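Local structure of tyrocidine synthetase 3 (Brevibacillus brevis, 2JGP) at residues 141-144 with 145-149; 223-226 with 227-231; 234-237 with 238-241. The protein takes part in nonribosomal synthesis of the antibiotic tyrocidine, pairing a peptidyl carrier domain with a condensation domain that probably joins carrier-bound intermediates through peptide bonds. All blocks are in the same frame, centred on the assembly; numbering follows the deposited sequence.

How the interactions relate
From the N terminus, interaction 1 comes first, covering the last turn of helix 133-146 and the bend that leads out of it. Much later in the chain, strand 213-220 leads into interaction 2, where the loop 223-226 closes onto the start of helix 227-241. Interaction 3 is the final stretch of that same helix. The three contacts are local and follow one another in series, so none nests in or crosses another. In space they meet: Arg146 and His147 of interaction 1 hold Glu236 of interaction 3, packing the two helices together, and Ser149 touches Ile224, bringing the exit of the first helix against the loop before the second.

Interaction 1: residues 141-144 with 145-149; sequences QRLI and ARHES
Leu143 and His147, one helical turn apart, lie side by side and point the same way, with the leucine CD2 reaching the imidazole CD2 at 4.1 Å. Both side chains leave the backbone in the same sense: CG sits beside the backbone N and opposite the carbonyl carbon in each, with chi1 -82° for Leu143 and -65° for His147. The ring thus also passes near the helix backbone, its CD2 3.5 Å from Leu143 O. That oxygen accepts the amide of His147 (N to O 2.9 Å), the last of three successive i to i+4 bonds here. The others run from Ala145 N to Gln141 O at 2.9 Å and from Arg146 N to Arg142 O at 2.8 Å. His147 is where the chain leaves helical geometry. Arg146 takes another course: its CG lies opposite the backbone N (chi1 173°), which sets it 3.8 Å above the centre of the His147 ring, closing one face, and the extended chain beyond carries the guanidinium to Glu236. The polar ends of Arg146 and His147 converge on a single oxygen, Glu236 OE1, by a salt bridge from NE and a hydrogen bond from NE2. The bond from NE2 probably fixes the turn of the imidazole. Past the helix end, Arg151 NE binds Ile144 O. Leu143 packs on Trp237 and Leu240, and His147 on Leu233, so this side of helix 133-146 is laid against helix 227-241, while Ile144 turns to Val169 and Phe171 in the loop between strands 160-165 and 174-177.

Interaction 2: residues 223-226 with 227-231; sequences SISD and GVSSG. With SO4 (sulfate ion), chain B.
The HHxxxDG signature of condensation domains, part of the family's active-site region, ends in Asp226 and Gly227, and Asp226 is the N-cap of helix 227-241. Its OD1 accepts Ser229 N at 2.9 Å, met nearly along its C-O axis. The carboxylate gets there because CG stands between the backbone N and the carbonyl carbon (chi1 64°), folding the group back over the first turn. Ser229 OG lies 2.8 Å from Asp226 OD1, but Gly369 O is also within reach of its one proton. The backbone oxygen of Asp226 takes two donors: Ser230 N at 2.9 Å, almost straight on, and Ser230 OG at 3.3 Å from above the carbonyl plane. Ser225 OG, 3.3 Å from Ser229 CB, is buried without a polar partner. Gly227 N donates to O1 of a sulfate (2.9 Å), probably from the crystallisation liquor. Arg359 forms a salt bridge with OD1, consistent with a structural role for the aspartate, and the amides of Phe371 and Val372 bind OD2, which ties this entry to the helix to the residues leading into strand 373-379. The preceding loop, continuing strand 213-220, rests its Ser223 and Ile224 on Phe154 of strand 152-157.

Interaction 3: residues 234-237 with 238-241; sequences LAEW and VQLY
Trp237 and Tyr241 stand one turn apart on the last stretch of helix 227-241, side by side and pointing the same way. Each has CG opposite its own backbone N (chi1 179° and -173°), which throws both rings to the same side of the helix. The indole CZ2 approaches the phenol ring at CD1, 4.2 Å away. The six-membered ring of the indole and the tyrosine ring have centroids 5.6 Å apart and planes inclined at 39°, an oblique meeting. Val238 lies across the indole at about a right angle: its CG2 touches Trp237 CE3 at 3.8 Å and also meets Leu234 CD1 at 4.4 Å. Leu240 bends toward the backbone, its CG 3.1 Å from Glu236 O. Beneath these side chains run four i to i+4 bonds, from Val238 N to Leu234 O through Tyr241 N to Trp237 O, the last at 2.8 Å. Further out, residues of helix 133-146 pack around the aromatic pair: the ring of Phe140 meets the indole, Ala139 packs on the Trp237 side chain, and Val136 O takes a weak bond from NE1. The phenol oxygen is bound by Glu132 N, just ahead of that helix, and Arg135 touches the Tyr241 side chain. Val238 faces Leu444 instead. Glu236 carries the polar side of the same interface, its chain extended toward the end of helix 133-146. The chemistry is therefore divided: apolar and aromatic packing on one part of the interface, on another a carboxylate whose OE1 binds Arg146 NE (salt bridge) and His147 NE2 (hydrogen bond); the positive charge of Arg146 would probably stabilise the ionised carboxylate.

Interaction 1: residues 141-144 with 145-149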
loop_
_atom_site.group_PDB
_atom_site.type_symbol
_atom_site.label_atom_id
_atom_site.label_comp_id
_atom_site.label_asym_id
_atom_site.label_seq_id
_atom_site.Cartn_x
_atom_site.Cartn_y
_atom_site.Cartn_z
ATOM N N GLN A 141 -14.267 21.041 -10.204
ATOM C CA GLN A 141 -15.511 21.282 -9.479
ATOM C C GLN A 141 -16.373 20.024 -9.478
ATOM O O GLN A 141 -16.941 19.651 -8.443
ATOM C CB GLN A 141 -16.266 22.471 -10.084
ATOM C CG GLN A 141 -15.607 23.814 -9.754
ATOM C CD GLN A 141 -16.259 25.000 -10.446
ATOM O OE1 GLN A 141 -16.263 26.108 -9.915
ATOM N NE2 GLN A 141 -16.807 24.776 -11.629
ATOM N N ARG A 142 -16.442 19.361 -10.630
ATOM C CA ARG A 142 -17.144 18.082 -10.741
ATOM C C ARG A 142 -16.484 16.996 -9.888
ATOM O O ARG A 142 -17.180 16.231 -9.231
ATOM C CB ARG A 142 -17.240 17.630 -12.201
ATOM C CG ARG A 142 -18.254 18.420 -13.026
ATOM C CD ARG A 142 -18.525 17.754 -14.366
ATOM N NE ARG A 142 -19.689 18.327 -15.045
ATOM C CZ ARG A 142 -19.701 19.486 -15.703
ATOM N NH1 ARG A 142 -18.608 20.241 -15.787
ATOM N NH2 ARG A 142 -20.823 19.903 -16.281
ATOM N N LEU A 143 -15.150 16.942 -9.889
ATOM C CA LEU A 143 -14.414 15.984 -9.051
ATOM C C LEU A 143 -14.744 16.175 -7.581
ATOM O O LEU A 143 -14.961 15.203 -6.853
ATOM C CB LEU A 143 -12.897 16.127 -9.223
ATOM C CG LEU A 143 -12.197 15.465 -10.413
ATOM C CD1 LEU A 143 -10.696 15.700 -10.274
ATOM C CD2 LEU A 143 -12.502 13.972 -10.489
ATOM N N ILE A 144 -14.748 17.437 -7.153
ATOM C CA ILE A 144 -15.075 17.793 -5.775
ATOM C C ILE A 144 -16.509 17.387 -5.434
ATOM O O ILE A 144 -16.759 16.855 -4.358
ATOM C CB ILE A 144 -14.877 19.304 -5.525
ATOM C CG1 ILE A 144 -13.388 19.664 -5.617
ATOM C CG2 ILE A 144 -15.409 19.696 -4.153
ATOM C CD1 ILE A 144 -13.124 21.151 -5.783
ATOM N N ALA A 145 -17.442 17.629 -6.355
ATOM C CA ALA A 145 -18.827 17.173 -6.186
ATOM C C ALA A 145 -18.921 15.646 -6.108
ATOM O O ALA A 145 -19.711 15.106 -5.331
ATOM C CB ALA A 145 -19.706 17.691 -7.326
ATOM N N ARG A 146 -18.110 14.963 -6.911
ATOM C CA ARG A 146 -18.143 13.498 -7.009
ATOM C C ARG A 146 -17.581 12.781 -5.785
ATOM O O ARG A 146 -18.139 11.774 -5.344
ATOM C CB ARG A 146 -17.372 13.045 -8.257
ATOM C CG ARG A 146 -17.169 11.541 -8.397
ATOM C CD ARG A 146 -16.542 11.228 -9.751
ATOM N NE ARG A 146 -16.086 9.842 -9.865
ATOM C CZ ARG A 146 -16.890 8.802 -10.068
ATOM N NH1 ARG A 146 -18.204 8.960 -10.128
ATOM N NH2 ARG A 146 -16.372 7.589 -10.178
ATOM N N HIS A 147 -16.467 13.282 -5.258
ATOM C CA HIS A 147 -15.720 12.582 -4.216
ATOM C C HIS A 147 -15.903 13.246 -2.856
ATOM O O HIS A 147 -15.409 14.349 -2.636
ATOM C CB HIS A 147 -14.235 12.536 -4.592
ATOM C CG HIS A 147 -13.949 11.721 -5.813
ATOM N ND1 HIS A 147 -14.154 10.358 -5.862
ATOM C CD2 HIS A 147 -13.486 12.074 -7.035
ATOM C CE1 HIS A 147 -13.827 9.908 -7.060
ATOM N NE2 HIS A 147 -13.418 10.928 -7.791
ATOM N N GLU A 148 -16.611 12.569 -1.946
ATOM C CA GLU A 148 -16.922 13.127 -0.626
ATOM C C GLU A 148 -15.681 13.510 0.159
ATOM O O GLU A 148 -15.734 14.423 0.990
ATOM C CB GLU A 148 -17.751 12.155 0.225
ATOM C CG GLU A 148 -19.232 12.194 -0.035
ATOM C CD GLU A 148 -20.050 11.410 0.988
ATOM O OE1 GLU A 148 -19.472 10.682 1.829
ATOM O OE2 GLU A 148 -21.290 11.521 0.930
ATOM N N SER A 149 -14.575 12.809 -0.075
ATOM C CA SER A 149 -13.322 13.136 0.602
ATOM C C SER A 149 -12.854 14.558 0.266
ATOM O O SER A 149 -12.210 15.210 1.086
ATOM C CB SER A 149 -12.236 12.116 0.262
ATOM O OG SER A 149 -12.517 10.870 0.890
#

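Interaction 2: residues 223-226 with 227-231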
loop_
_atom_site.group_PDB
_atom_site.type_symbol
_atom_site.label_atom_id
_atom_site.label_comp_id
_atom_site.label_asym_id
_atom_site.label_seq_id
_atom_site.Cartn_x
_atom_site.Cartn_y
_atom_site.Cartn_z
ATOM N N SER A 223 -4.812 13.300 4.585
ATOM C CA SER A 223 -5.942 12.787 5.379
ATOM C C SER A 223 -7.166 12.412 4.537
ATOM O O SER A 223 -8.043 11.679 5.004
ATOM C CB SER A 223 -6.363 13.811 6.441
ATOM O OG SER A 223 -6.797 15.019 5.833
ATOM N N ILE A 224 -7.237 12.920 3.308
ATOM C CA ILE A 224 -8.377 12.641 2.415
ATOM C C ILE A 224 -7.965 12.011 1.077
ATOM O O ILE A 224 -8.753 11.949 0.129
ATOM C CB ILE A 224 -9.264 13.912 2.220
ATOM C CG1 ILE A 224 -8.469 15.126 1.732
ATOM C CG2 ILE A 224 -9.941 14.271 3.527
ATOM C CD1 ILE A 224 -7.990 15.034 0.316
ATOM N N SER A 225 -6.736 11.514 1.006
ATOM C CA SER A 225 -6.222 10.949 -0.236
ATOM C C SER A 225 -5.076 9.973 0.018
ATOM O O SER A 225 -4.676 9.755 1.164
ATOM C CB SER A 225 -5.776 12.079 -1.167
ATOM O OG SER A 225 -5.532 11.611 -2.473
ATOM N N ASP A 226 -4.602 9.351 -1.058
ATOM C CA ASP A 226 -3.370 8.566 -1.055
ATOM C C ASP A 226 -2.891 8.367 -2.497
ATOM O O ASP A 226 -3.503 8.893 -3.440
ATOM C CB ASP A 226 -3.511 7.234 -0.268
ATOM C CG ASP A 226 -4.511 6.269 -0.872
ATOM O OD1 ASP A 226 -4.968 6.490 -2.014
ATOM O OD2 ASP A 226 -4.822 5.258 -0.191
ATOM N N GLY A 227 -1.796 7.630 -2.664
ATOM C CA GLY A 227 -1.179 7.429 -3.967
ATOM C C GLY A 227 -2.162 6.933 -5.004
ATOM O O GLY A 227 -2.266 7.497 -6.095
ATOM N N VAL A 228 -2.896 5.881 -4.659
ATOM C CA VAL A 228 -3.928 5.350 -5.544
ATOM C C VAL A 228 -5.011 6.400 -5.833
ATOM O O VAL A 228 -5.450 6.522 -6.974
ATOM C CB VAL A 228 -4.561 4.059 -4.976
ATOM C CG1 VAL A 228 -5.852 3.713 -5.698
ATOM C CG2 VAL A 228 -3.574 2.899 -5.063
ATOM N N SER A 229 -5.431 7.159 -4.815
ATOM C CA SER A 229 -6.476 8.172 -5.018
ATOM C C SER A 229 -6.027 9.258 -6.002
ATOM O O SER A 229 -6.814 9.698 -6.840
ATOM C CB SER A 229 -6.911 8.820 -3.706
ATOM O OG SER A 229 -7.314 7.862 -2.745
ATOM N N SER A 230 -4.764 9.676 -5.909
ATOM C CA SER A 230 -4.206 10.659 -6.846
ATOM C C SER A 230 -4.250 10.161 -8.284
ATOM O O SER A 230 -4.512 10.939 -9.205
ATOM C CB SER A 230 -2.769 11.030 -6.465
ATOM O OG SER A 230 -2.729 11.549 -5.153
ATOM N N GLY A 231 -4.011 8.865 -8.479
ATOM C CA GLY A 231 -4.125 8.257 -9.803
ATOM C C GLY A 231 -5.550 8.323 -10.321
ATOM O O GLY A 231 -5.781 8.673 -11.479
HETATM S S SO4 B . 0.962 7.033 -0.673
HETATM O O1 SO4 B . -0.327 7.485 -0.182
HETATM O O2 SO4 B . 1.820 6.654 0.444
HETATM O O3 SO4 B . 0.759 5.875 -1.537
HETATM O O4 SO4 B . 1.592 8.114 -1.427
#

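Interaction 3: residues 234-237 with 238-241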
loop_
_atom_site.group_PDB
_atom_site.type_symbol
_atom_site.label_atom_id
_atom_site.label_comp_id
_atom_site.label_asym_id
_atom_site.label_seq_id
_atom_site.Cartn_x
_atom_site.Cartn_y
_atom_site.Cartn_z
ATOM N N LEU A 234 -6.424 11.982 -11.193
ATOM C CA LEU A 234 -5.830 12.346 -12.485
ATOM C C LEU A 234 -6.614 11.768 -13.663
ATOM O O LEU A 234 -6.937 12.484 -14.619
ATOM C CB LEU A 234 -4.373 11.874 -12.566
ATOM C CG LEU A 234 -3.638 12.146 -13.890
ATOM C CD1 LEU A 234 -3.741 13.604 -14.316
ATOM C CD2 LEU A 234 -2.180 11.728 -13.776
ATOM N N ALA A 235 -6.891 10.466 -13.601
ATOM C CA ALA A 235 -7.606 9.772 -14.667
ATOM C C ALA A 235 -8.982 10.379 -14.872
ATOM O O ALA A 235 -9.390 10.630 -16.003
ATOM C CB ALA A 235 -7.731 8.276 -14.350
ATOM N N GLU A 236 -9.686 10.630 -13.773
ATOM C CA GLU A 236 -11.054 11.138 -13.839
ATOM C C GLU A 236 -11.112 12.610 -14.234
ATOM O O GLU A 236 -12.075 13.042 -14.864
ATOM C CB GLU A 236 -11.783 10.899 -12.519
ATOM C CG GLU A 236 -11.994 9.421 -12.231
ATOM C CD GLU A 236 -12.926 9.167 -11.078
ATOM O OE1 GLU A 236 -13.292 10.131 -10.382
ATOM O OE2 GLU A 236 -13.290 7.993 -10.862
ATOM N N TRP A 237 -10.084 13.375 -13.867
ATOM C CA TRP A 237 -9.979 14.765 -14.302
ATOM C C TRP A 237 -9.885 14.826 -15.832
ATOM O O TRP A 237 -10.596 15.602 -16.477
ATOM C CB TRP A 237 -8.762 15.449 -13.668
ATOM C CG TRP A 237 -8.624 16.867 -14.112
ATOM C CD1 TRP A 237 -9.269 17.949 -13.599
ATOM C CD2 TRP A 237 -7.822 17.352 -15.197
ATOM N NE1 TRP A 237 -8.914 19.084 -14.291
ATOM C CE2 TRP A 237 -8.026 18.745 -15.276
ATOM C CE3 TRP A 237 -6.949 16.744 -16.107
ATOM C CZ2 TRP A 237 -7.387 19.542 -16.227
ATOM C CZ3 TRP A 237 -6.309 17.541 -17.054
ATOM C CH2 TRP A 237 -6.535 18.925 -17.104
ATOM N N VAL A 238 -9.011 13.995 -16.398
ATOM C CA VAL A 238 -8.841 13.882 -17.850
ATOM C C VAL A 238 -10.148 13.496 -18.545
ATOM O O VAL A 238 -10.506 14.074 -19.579
ATOM C CB VAL A 238 -7.746 12.836 -18.201
ATOM C CG1 VAL A 238 -7.775 12.480 -19.684
ATOM C CG2 VAL A 238 -6.371 13.358 -17.800
ATOM N N GLN A 239 -10.852 12.520 -17.978
ATOM C CA GLN A 239 -12.146 12.082 -18.510
ATOM C C GLN A 239 -13.202 13.189 -18.422
ATOM O O GLN A 239 -13.907 13.457 -19.397
ATOM C CB GLN A 239 -12.637 10.830 -17.771
ATOM C CG GLN A 239 -11.897 9.554 -18.148
ATOM C CD GLN A 239 -12.257 8.384 -17.250
ATOM O OE1 GLN A 239 -11.848 8.331 -16.090
ATOM N NE2 GLN A 239 -13.022 7.438 -17.782
ATOM N N LEU A 240 -13.300 13.824 -17.254
ATOM C CA LEU A 240 -14.267 14.910 -17.037
ATOM C C LEU A 240 -14.013 16.118 -17.938
ATOM O O LEU A 240 -14.961 16.720 -18.445
ATOM C CB LEU A 240 -14.279 15.349 -15.571
ATOM C CG LEU A 240 -14.922 14.356 -14.598
ATOM C CD1 LEU A 240 -14.572 14.718 -13.154
ATOM C CD2 LEU A 240 -16.434 14.276 -14.799
ATOM N N TYR A 241 -12.740 16.462 -18.140
ATOM C CA TYR A 241 -12.365 17.534 -19.068
ATOM C C TYR A 241 -12.864 17.242 -20.489
ATOM O O TYR A 241 -13.261 18.158 -21.211
ATOM C CB TYR A 241 -10.845 17.739 -19.078
ATOM C CG TYR A 241 -10.384 18.935 -19.894
ATOM C CD1 TYR A 241 -10.131 20.166 -19.287
ATOM C CD2 TYR A 241 -10.199 18.836 -21.275
ATOM C CE1 TYR A 241 -9.709 21.264 -20.033
ATOM C CE2 TYR A 241 -9.779 19.926 -22.025
ATOM C CZ TYR A 241 -9.534 21.137 -21.398
ATOM O OH TYR A 241 -9.113 22.221 -22.141
#